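Glycoside hydrolase family protein (Novosphingobium sp. PP1Y, PDB 6Q2F) probably hydrolyses terminal alpha-L-rhamnose residues from glycosides, as an alpha-L-rhamnosidase that carries a bound sodium ion. Local coordinates at residues 204-218 with 435-447. Residues are numbered along the deposited sequence; the frame is centred on the assembly and turned at random.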
ATOM      1  N   SER A 204     -21.844   8.138  20.698  1.00 34.00           N
ATOM      2  CA  SER A 204     -21.497   6.916  21.400  1.00 41.17           C
ATOM      3  C   SER A 204     -22.600   5.896  21.195  1.00 38.19           C
ATOM      4  O   SER A 204     -23.720   6.236  20.816  1.00 46.07           O
ATOM      5  CB  SER A 204     -21.284   7.179  22.892  1.00 40.52           C
ATOM      6  OG  SER A 204     -22.511   7.540  23.479  1.00 44.22           O
ATOM      7  N   TYR A 205     -22.271   4.634  21.457  1.00 44.24           N
ATOM      8  CA  TYR A 205     -23.267   3.570  21.415  1.00 44.40           C
ATOM      9  C   TYR A 205     -22.751   2.379  22.203  1.00 42.49           C
ATOM     10  O   TYR A 205     -21.595   1.981  22.036  1.00 38.80           O
ATOM     11  CB  TYR A 205     -23.590   3.152  19.976  1.00 38.03           C
ATOM     12  CG  TYR A 205     -24.847   2.323  19.878  1.00 41.29           C
ATOM     13  CD1 TYR A 205     -26.096   2.925  19.769  1.00 43.17           C
ATOM     14  CD2 TYR A 205     -24.791   0.939  19.904  1.00 42.13           C
ATOM     15  CE1 TYR A 205     -27.264   2.151  19.678  1.00 44.96           C
ATOM     16  CE2 TYR A 205     -25.940   0.163  19.815  1.00 50.69           C
ATOM     17  CZ  TYR A 205     -27.171   0.768  19.697  1.00 50.24           C
ATOM     18  OH  TYR A 205     -28.295  -0.023  19.607  1.00 56.10           O
ATOM     19  N   ALA A 206     -23.600   1.837  23.073  1.00 41.95           N
ATOM     20  CA  ALA A 206     -23.284   0.677  23.892  1.00 43.26           C
ATOM     21  C   ALA A 206     -24.252  -0.436  23.521  1.00 44.60           C
ATOM     22  O   ALA A 206     -25.470  -0.267  23.624  1.00 41.06           O
ATOM     23  CB  ALA A 206     -23.382   1.008  25.384  1.00 43.34           C
ATOM     24  N   GLY A 207     -23.713  -1.563  23.051  1.00 44.09           N
ATOM     25  CA  GLY A 207     -24.510  -2.717  22.725  1.00 38.08           C
ATOM     26  C   GLY A 207     -24.190  -3.874  23.654  1.00 36.26           C
ATOM     27  O   GLY A 207     -23.208  -3.861  24.401  1.00 40.07           O
ATOM     28  N   GLU A 208     -25.035  -4.884  23.583  1.00 42.07           N
ATOM     29  CA  GLU A 208     -24.850  -6.107  24.340  1.00 46.58           C
ATOM     30  C   GLU A 208     -24.231  -7.184  23.466  1.00 40.14           C
ATOM     31  O   GLU A 208     -24.440  -7.220  22.254  1.00 40.59           O
ATOM     32  CB  GLU A 208     -26.185  -6.591  24.909  1.00 52.68           C
ATOM     33  CG  GLU A 208     -26.703  -5.734  26.059  1.00 55.99           C
ATOM     34  CD  GLU A 208     -25.776  -5.763  27.261  1.00 65.07           C
ATOM     35  OE1 GLU A 208     -25.116  -6.805  27.486  1.00 72.94           O
ATOM     36  OE2 GLU A 208     -25.693  -4.740  27.972  1.00 70.08           O
ATOM     37  N   VAL A 209     -23.457  -8.062  24.103  1.00 45.23           N
ATOM     38  CA  VAL A 209     -22.831  -9.201  23.444  1.00 45.94           C
ATOM     39  C   VAL A 209     -23.243 -10.511  24.101  1.00 49.29           C
ATOM     40  O   VAL A 209     -23.609 -11.474  23.422  1.00 50.10           O
ATOM     41  CB  VAL A 209     -21.294  -9.064  23.431  1.00 41.84           C
ATOM     42  CG1 VAL A 209     -20.664 -10.370  23.028  1.00 38.98           C
ATOM     43  CG2 VAL A 209     -20.861  -7.904  22.507  1.00 33.14           C
ATOM     44  N   GLY A 210     -23.191 -10.563  25.420  1.00 44.66           N
ATOM     45  CA  GLY A 210     -23.624 -11.741  26.137  1.00 42.22           C
ATOM     46  C   GLY A 210     -23.082 -11.740  27.550  1.00 46.95           C
ATOM     47  O   GLY A 210     -22.332 -10.853  27.958  1.00 45.94           O
ATOM     48  N   VAL A 211     -23.489 -12.768  28.292  1.00 40.34           N
ATOM     49  CA  VAL A 211     -23.056 -12.974  29.663  1.00 40.16           C
ATOM     50  C   VAL A 211     -22.521 -14.388  29.770  1.00 43.14           C
ATOM     51  O   VAL A 211     -23.207 -15.347  29.400  1.00 46.91           O
ATOM     52  CB  VAL A 211     -24.201 -12.747  30.658  1.00 43.11           C
ATOM     53  CG1 VAL A 211     -23.690 -12.777  32.086  1.00 39.32           C
ATOM     54  CG2 VAL A 211     -24.855 -11.418  30.369  1.00 43.38           C
ATOM     55  N   LEU A 212     -21.300 -14.518  30.257  1.00 40.95           N
ATOM     56  CA  LEU A 212     -20.670 -15.809  30.447  1.00 37.40           C
ATOM     57  C   LEU A 212     -20.279 -15.945  31.906  1.00 47.47           C
ATOM     58  O   LEU A 212     -19.902 -14.969  32.560  1.00 49.14           O
ATOM     59  CB  LEU A 212     -19.435 -15.976  29.563  1.00 39.68           C
ATOM     60  CG  LEU A 212     -19.659 -15.775  28.069  1.00 42.72           C
ATOM     61  CD1 LEU A 212     -18.319 -15.742  27.369  1.00 47.10           C
ATOM     62  CD2 LEU A 212     -20.576 -16.879  27.500  1.00 38.89           C
ATOM     63  N   ALA A 213     -20.399 -17.161  32.415  1.00 44.38           N
ATOM     64  CA  ALA A 213     -19.931 -17.484  33.749  1.00 43.47           C
ATOM     65  C   ALA A 213     -19.063 -18.723  33.656  1.00 43.04           C
ATOM     66  O   ALA A 213     -19.293 -19.603  32.822  1.00 45.56           O
ATOM     67  CB  ALA A 213     -21.085 -17.715  34.728  1.00 46.26           C
ATOM     68  N   PHE A 214     -18.056 -18.784  34.518  1.00 39.44           N
ATOM     69  CA  PHE A 214     -17.140 -19.910  34.516  1.00 47.80           C
ATOM     70  C   PHE A 214     -16.469 -19.979  35.873  1.00 51.13           C
ATOM     71  O   PHE A 214     -16.260 -18.941  36.513  1.00 49.26           O
ATOM     72  CB  PHE A 214     -16.103 -19.783  33.395  1.00 45.40           C
ATOM     73  CG  PHE A 214     -15.434 -18.436  33.326  1.00 47.11           C
ATOM     74  CD1 PHE A 214     -14.277 -18.189  34.045  1.00 46.65           C
ATOM     75  CD2 PHE A 214     -15.960 -17.421  32.544  1.00 40.79           C
ATOM     76  CE1 PHE A 214     -13.645 -16.951  33.987  1.00 49.91           C
ATOM     77  CE2 PHE A 214     -15.334 -16.179  32.481  1.00 46.16           C
ATOM     78  CZ  PHE A 214     -14.173 -15.949  33.207  1.00 48.44           C
ATOM     79  N   PRO A 215     -16.150 -21.177  36.350  1.00 48.87           N
ATOM     80  CA  PRO A 215     -15.475 -21.303  37.642  1.00 52.94           C
ATOM     81  C   PRO A 215     -14.038 -20.829  37.547  1.00 50.82           C
ATOM     82  O   PRO A 215     -13.399 -20.893  36.494  1.00 50.46           O
ATOM     83  CB  PRO A 215     -15.544 -22.805  37.943  1.00 59.58           C
ATOM     84  CG  PRO A 215     -16.574 -23.356  36.981  1.00 59.38           C
ATOM     85  CD  PRO A 215     -16.494 -22.482  35.775  1.00 46.97           C
ATOM     86  N   VAL A 216     -13.531 -20.354  38.675  1.00 48.95           N
ATOM     87  CA  VAL A 216     -12.203 -19.758  38.722  1.00 54.96           C
ATOM     88  C   VAL A 216     -11.676 -20.040  40.124  1.00 63.29           C
ATOM     89  O   VAL A 216     -12.473 -20.144  41.070  1.00 66.69           O
ATOM     90  CB  VAL A 216     -12.268 -18.257  38.375  1.00 55.08           C
ATOM     91  CG1 VAL A 216     -12.736 -18.032  36.950  1.00 55.11           C
ATOM     92  CG2 VAL A 216     -13.112 -17.482  39.374  1.00 53.41           C
ATOM     93  N   PRO A 217     -10.372 -20.231  40.308  1.00 63.23           N
ATOM     94  CA  PRO A 217      -9.863 -20.559  41.643  1.00 62.74           C
ATOM     95  C   PRO A 217      -9.755 -19.323  42.523  1.00 71.26           C
ATOM     96  O   PRO A 217      -9.379 -18.239  42.067  1.00 72.55           O
ATOM     97  CB  PRO A 217      -8.482 -21.153  41.350  1.00 60.29           C
ATOM     98  CG  PRO A 217      -8.055 -20.447  40.109  1.00 61.16           C
ATOM     99  CD  PRO A 217      -9.306 -20.257  39.292  1.00 59.87           C
ATOM    100  N   ASP A 218     -10.114 -19.493  43.796  1.00 72.84           N
ATOM    101  CA  ASP A 218      -9.837 -18.466  44.792  1.00 73.42           C
ATOM    102  C   ASP A 218      -8.356 -18.132  44.758  1.00 74.84           C
ATOM    103  O   ASP A 218      -7.505 -19.021  44.813  1.00 74.56           O
ATOM    104  CB  ASP A 218     -10.243 -18.947  46.189  1.00 76.47           C
ATOM    105  CG  ASP A 218     -11.746 -19.049  46.359  1.00 81.64           C
ATOM    106  OD1 ASP A 218     -12.463 -18.165  45.851  1.00 80.92           O
ATOM    107  OD2 ASP A 218     -12.211 -20.012  47.006  1.00 87.34           O
ATOM    108  N   GLY A 435     -12.356 -23.564  47.486  1.00 75.77           N
ATOM    109  CA  GLY A 435     -11.286 -22.815  46.855  1.00 71.30           C
ATOM    110  C   GLY A 435     -11.572 -22.405  45.428  1.00 72.82           C
ATOM    111  O   GLY A 435     -10.636 -22.169  44.659  1.00 71.20           O
ATOM    112  N   GLN A 436     -12.847 -22.303  45.055  1.00 78.11           N
ATOM    113  CA  GLN A 436     -13.240 -22.093  43.663  1.00 77.88           C
ATOM    114  C   GLN A 436     -14.510 -21.254  43.662  1.00 77.91           C
ATOM    115  O   GLN A 436     -15.538 -21.695  44.187  1.00 80.66           O
ATOM    116  CB  GLN A 436     -13.475 -23.433  42.968  1.00 76.84           C
ATOM    117  CG  GLN A 436     -12.835 -23.590  41.607  1.00 79.13           C
ATOM    118  CD  GLN A 436     -12.894 -25.026  41.109  1.00 74.06           C
ATOM    119  OE1 GLN A 436     -12.436 -25.945  41.788  1.00 76.93           O
ATOM    120  NE2 GLN A 436     -13.465 -25.223  39.922  1.00 70.58           N
ATOM    121  N   HIS A 437     -14.454 -20.056  43.086  1.00 72.67           N
ATOM    122  CA  HIS A 437     -15.638 -19.210  42.985  1.00 62.58           C
ATOM    123  C   HIS A 437     -16.015 -18.978  41.526  1.00 61.34           C
ATOM    124  O   HIS A 437     -15.319 -19.404  40.597  1.00 56.33           O
ATOM    125  CB  HIS A 437     -15.435 -17.878  43.719  1.00 59.71           C
ATOM    126  CG  HIS A 437     -14.415 -16.975  43.097  1.00 62.53           C
ATOM    127  ND1 HIS A 437     -13.067 -17.077  43.367  1.00 66.68           N
ATOM    128  CD2 HIS A 437     -14.551 -15.921  42.255  1.00 58.27           C
ATOM    129  CE1 HIS A 437     -12.414 -16.141  42.701  1.00 63.57           C
ATOM    130  NE2 HIS A 437     -13.292 -15.425  42.020  1.00 59.95           N
ATOM    131  N   TRP A 438     -17.152 -18.310  41.338  1.00 58.01           N
ATOM    132  CA  TRP A 438     -17.668 -18.010  40.011  1.00 52.87           C
ATOM    133  C   TRP A 438     -17.179 -16.652  39.529  1.00 56.56           C
ATOM    134  O   TRP A 438     -17.066 -15.699  40.306  1.00 58.07           O
ATOM    135  CB  TRP A 438     -19.199 -18.033  39.999  1.00 59.63           C
ATOM    136  CG  TRP A 438     -19.787 -19.405  39.926  1.00 60.24           C
ATOM    137  CD1 TRP A 438     -20.352 -20.118  40.951  1.00 56.80           C
ATOM    138  CD2 TRP A 438     -19.865 -20.241  38.764  1.00 53.08           C
ATOM    139  NE1 TRP A 438     -20.778 -21.345  40.492  1.00 53.81           N
ATOM    140  CE2 TRP A 438     -20.487 -21.446  39.156  1.00 56.83           C
ATOM    141  CE3 TRP A 438     -19.471 -20.088  37.434  1.00 54.31           C
ATOM    142  CZ2 TRP A 438     -20.722 -22.484  38.260  1.00 57.27           C
ATOM    143  CZ3 TRP A 438     -19.704 -21.125  36.546  1.00 58.23           C
ATOM    144  CH2 TRP A 438     -20.326 -22.304  36.963  1.00 59.97           C
ATOM    145  N   ARG A 439     -16.998 -16.556  38.234  1.00 48.33           N
ATOM    146  CA  ARG A 439     -16.664 -15.318  37.613  1.00 52.41           C
ATOM    147  C   ARG A 439     -17.703 -15.113  36.554  1.00 51.92           C
ATOM    148  O   ARG A 439     -17.940 -15.963  35.762  1.00 51.77           O
ATOM    149  CB  ARG A 439     -15.311 -15.398  36.993  1.00 58.72           C
ATOM    150  CG  ARG A 439     -14.694 -14.072  36.700  1.00 63.36           C
ATOM    151  CD  ARG A 439     -13.228 -14.264  36.859  1.00 67.04           C
ATOM    152  NE  ARG A 439     -12.470 -13.335  36.086  1.00 73.56           N
ATOM    153  CZ  ARG A 439     -11.189 -13.499  35.811  1.00 85.24           C
ATOM    154  NH1 ARG A 439     -10.536 -14.561  36.251  1.00 81.12           N
ATOM    155  NH2 ARG A 439     -10.555 -12.582  35.103  1.00 91.82           N
ATOM    156  N   VAL A 440     -18.312 -13.951  36.569  1.00 55.10           N
ATOM    157  CA  VAL A 440     -19.323 -13.628  35.615  1.00 49.55           C
ATOM    158  C   VAL A 440     -18.822 -12.488  34.764  1.00 47.00           C
ATOM    159  O   VAL A 440     -18.477 -11.448  35.246  1.00 43.88           O
ATOM    160  CB  VAL A 440     -20.622 -13.242  36.289  1.00 46.52           C
ATOM    161  CG1 VAL A 440     -21.707 -13.026  35.272  1.00 41.18           C
ATOM    162  CG2 VAL A 440     -21.015 -14.308  37.270  1.00 42.83           C
ATOM    163  N   LEU A 441     -18.820 -12.735  33.475  1.00 42.06           N
ATOM    164  CA  LEU A 441     -18.351 -11.800  32.507  1.00 46.41           C
ATOM    165  C   LEU A 441     -19.483 -11.249  31.687  1.00 43.94           C
ATOM    166  O   LEU A 441     -20.199 -11.979  31.058  1.00 40.56           O
ATOM    167  CB  LEU A 441     -17.384 -12.543  31.616  1.00 42.39           C
ATOM    168  CG  LEU A 441     -16.471 -11.835  30.668  1.00 47.49           C
ATOM    169  CD1 LEU A 441     -15.982 -10.576  31.302  1.00 54.31           C
ATOM    170  CD2 LEU A 441     -15.306 -12.727  30.380  1.00 48.62           C
ATOM    171  N   ARG A 442     -19.624  -9.942  31.710  1.00 42.43           N
ATOM    172  CA  ARG A 442     -20.636  -9.317  30.931  1.00 44.74           C
ATOM    173  C   ARG A 442     -19.919  -8.652  29.775  1.00 44.42           C
ATOM    174  O   ARG A 442     -19.191  -7.710  29.942  1.00 44.86           O
ATOM    175  CB  ARG A 442     -21.452  -8.317  31.720  1.00 41.82           C
ATOM    176  CG  ARG A 442     -22.525  -7.674  30.883  1.00 45.11           C
ATOM    177  CD  ARG A 442     -23.456  -6.821  31.700  1.00 54.37           C
ATOM    178  NE  ARG A 442     -24.394  -6.095  30.882  1.00 50.28           N
ATOM    179  CZ  ARG A 442     -25.216  -5.178  31.343  1.00 56.68           C
ATOM    180  NH1 ARG A 442     -25.213  -4.874  32.617  1.00 49.72           N
ATOM    181  NH2 ARG A 442     -26.034  -4.559  30.528  1.00 53.58           N
ATOM    182  N   LEU A 443     -20.163  -9.178  28.594  1.00 40.16           N
ATOM    183  CA  LEU A 443     -19.565  -8.662  27.380  1.00 39.69           C
ATOM    184  C   LEU A 443     -20.531  -7.699  26.712  1.00 39.11           C
ATOM    185  O   LEU A 443     -21.736  -7.959  26.646  1.00 37.14           O
ATOM    186  CB  LEU A 443     -19.214  -9.804  26.428  1.00 41.04           C
ATOM    187  CG  LEU A 443     -18.308 -10.869  27.028  1.00 45.38           C
ATOM    188  CD1 LEU A 443     -18.089 -11.977  26.006  1.00 50.06           C
ATOM    189  CD2 LEU A 443     -16.990 -10.244  27.443  1.00 50.15           C
ATOM    190  N   GLY A 444     -19.996  -6.594  26.215  1.00 32.26           N
ATOM    191  CA  GLY A 444     -20.774  -5.686  25.400  1.00 30.50           C
ATOM    192  C   GLY A 444     -19.896  -5.136  24.308  1.00 37.44           C
ATOM    193  O   GLY A 444     -18.759  -5.592  24.134  1.00 39.82           O
ATOM    194  N   TYR A 445     -20.405  -4.174  23.550  1.00 33.20           N
ATOM    195  CA  TYR A 445     -19.559  -3.449  22.621  1.00 33.81           C
ATOM    196  C   TYR A 445     -19.844  -1.959  22.728  1.00 32.09           C
ATOM    197  O   TYR A 445     -20.882  -1.525  23.245  1.00 35.99           O
ATOM    198  CB  TYR A 445     -19.736  -3.933  21.167  1.00 32.04           C
ATOM    199  CG  TYR A 445     -21.060  -3.582  20.520  1.00 38.55           C
ATOM    200  CD1 TYR A 445     -21.283  -2.312  19.979  1.00 34.61           C
ATOM    201  CD2 TYR A 445     -22.084  -4.527  20.437  1.00 39.99           C
ATOM    202  CE1 TYR A 445     -22.497  -1.994  19.380  1.00 40.86           C
ATOM    203  CE2 TYR A 445     -23.291  -4.222  19.833  1.00 44.71           C
ATOM    204  CZ  TYR A 445     -23.496  -2.956  19.310  1.00 48.45           C
ATOM    205  OH  TYR A 445     -24.706  -2.653  18.718  1.00 59.93           O
ATOM    206  N   SER A 446     -18.895  -1.185  22.227  1.00 30.16           N
ATOM    207  CA  SER A 446     -19.040   0.255  22.150  1.00 35.22           C
ATOM    208  C   SER A 446     -18.252   0.727  20.932  1.00 35.68           C
ATOM    209  O   SER A 446     -17.597  -0.064  20.251  1.00 32.27           O
ATOM    210  CB  SER A 446     -18.587   0.917  23.447  1.00 33.17           C
ATOM    211  OG  SER A 446     -17.194   0.763  23.622  1.00 37.44           O
ATOM    212  N   LEU A 447     -18.331   2.021  20.650  1.00 32.75           N
ATOM    213  CA  LEU A 447     -17.809   2.576  19.408  1.00 30.87           C
ATOM    214  C   LEU A 447     -16.325   2.925  19.496  1.00 33.61           C
ATOM    215  O   LEU A 447     -15.819   3.345  20.541  1.00 38.26           O
ATOM    216  CB  LEU A 447     -18.603   3.823  19.022  1.00 30.08           C
ATOM    217  CG  LEU A 447     -20.090   3.557  18.785  1.00 31.84           C
ATOM    218  CD1 LEU A 447     -20.734   4.783  18.189  1.00 28.50           C
ATOM    219  CD2 LEU A 447     -20.275   2.318  17.872  1.00 27.23           C
TER
HETATM  220  O   HOH W   1     -19.472   4.283  22.307  1.00 35.85           O
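Gly207 and Tyr445 open a run of antiparallel pairing that reaches Pro217 and Gln436, the two strands lying at 152° with their axes 4.2 Å apart at closest. The register slips once, at a classic beta bulge: Val209 N and Gly210 N both donate to Leu443 O, from the same face of its carbonyl plane. Gly207 lies beneath the Tyr445 ring, its CA 3.6 Å from the ring centroid, while Val209 CG2 comes up at the ring edge. Tyr445 gets there because CG sits between backbone N and carbonyl carbon (chi1 70°), turning the ring back over the neighbouring strand. With alanine at Tyr445 the CH-pi contact to Gly207 would probably be lost, along with the hydroxyl at the edge of the Tyr205 ring. Next to the bulge, Arg442 stretches out fully to give NH2 to Glu208 OE2 at 2.6 Å, a salt bridge in which OE2 is approached from above the carboxylate plane. Farther along, Phe214 lies beside Arg439, whose CB packs over the ring face and whose guanidinium goes on to Glu157. Pro215 CG sits over the six-membered ring of Trp438. At the far end His437 ND1 donates to Asp218 OD1 (2.8 Å), while Val216 CG2 presses on the imidazole face, 3.5 Å from its centroid. Together they are the central strands of a four-stranded antiparallel sheet, flanked by 151-160 and 413-414, joining parts of the chain over 200 residues apart.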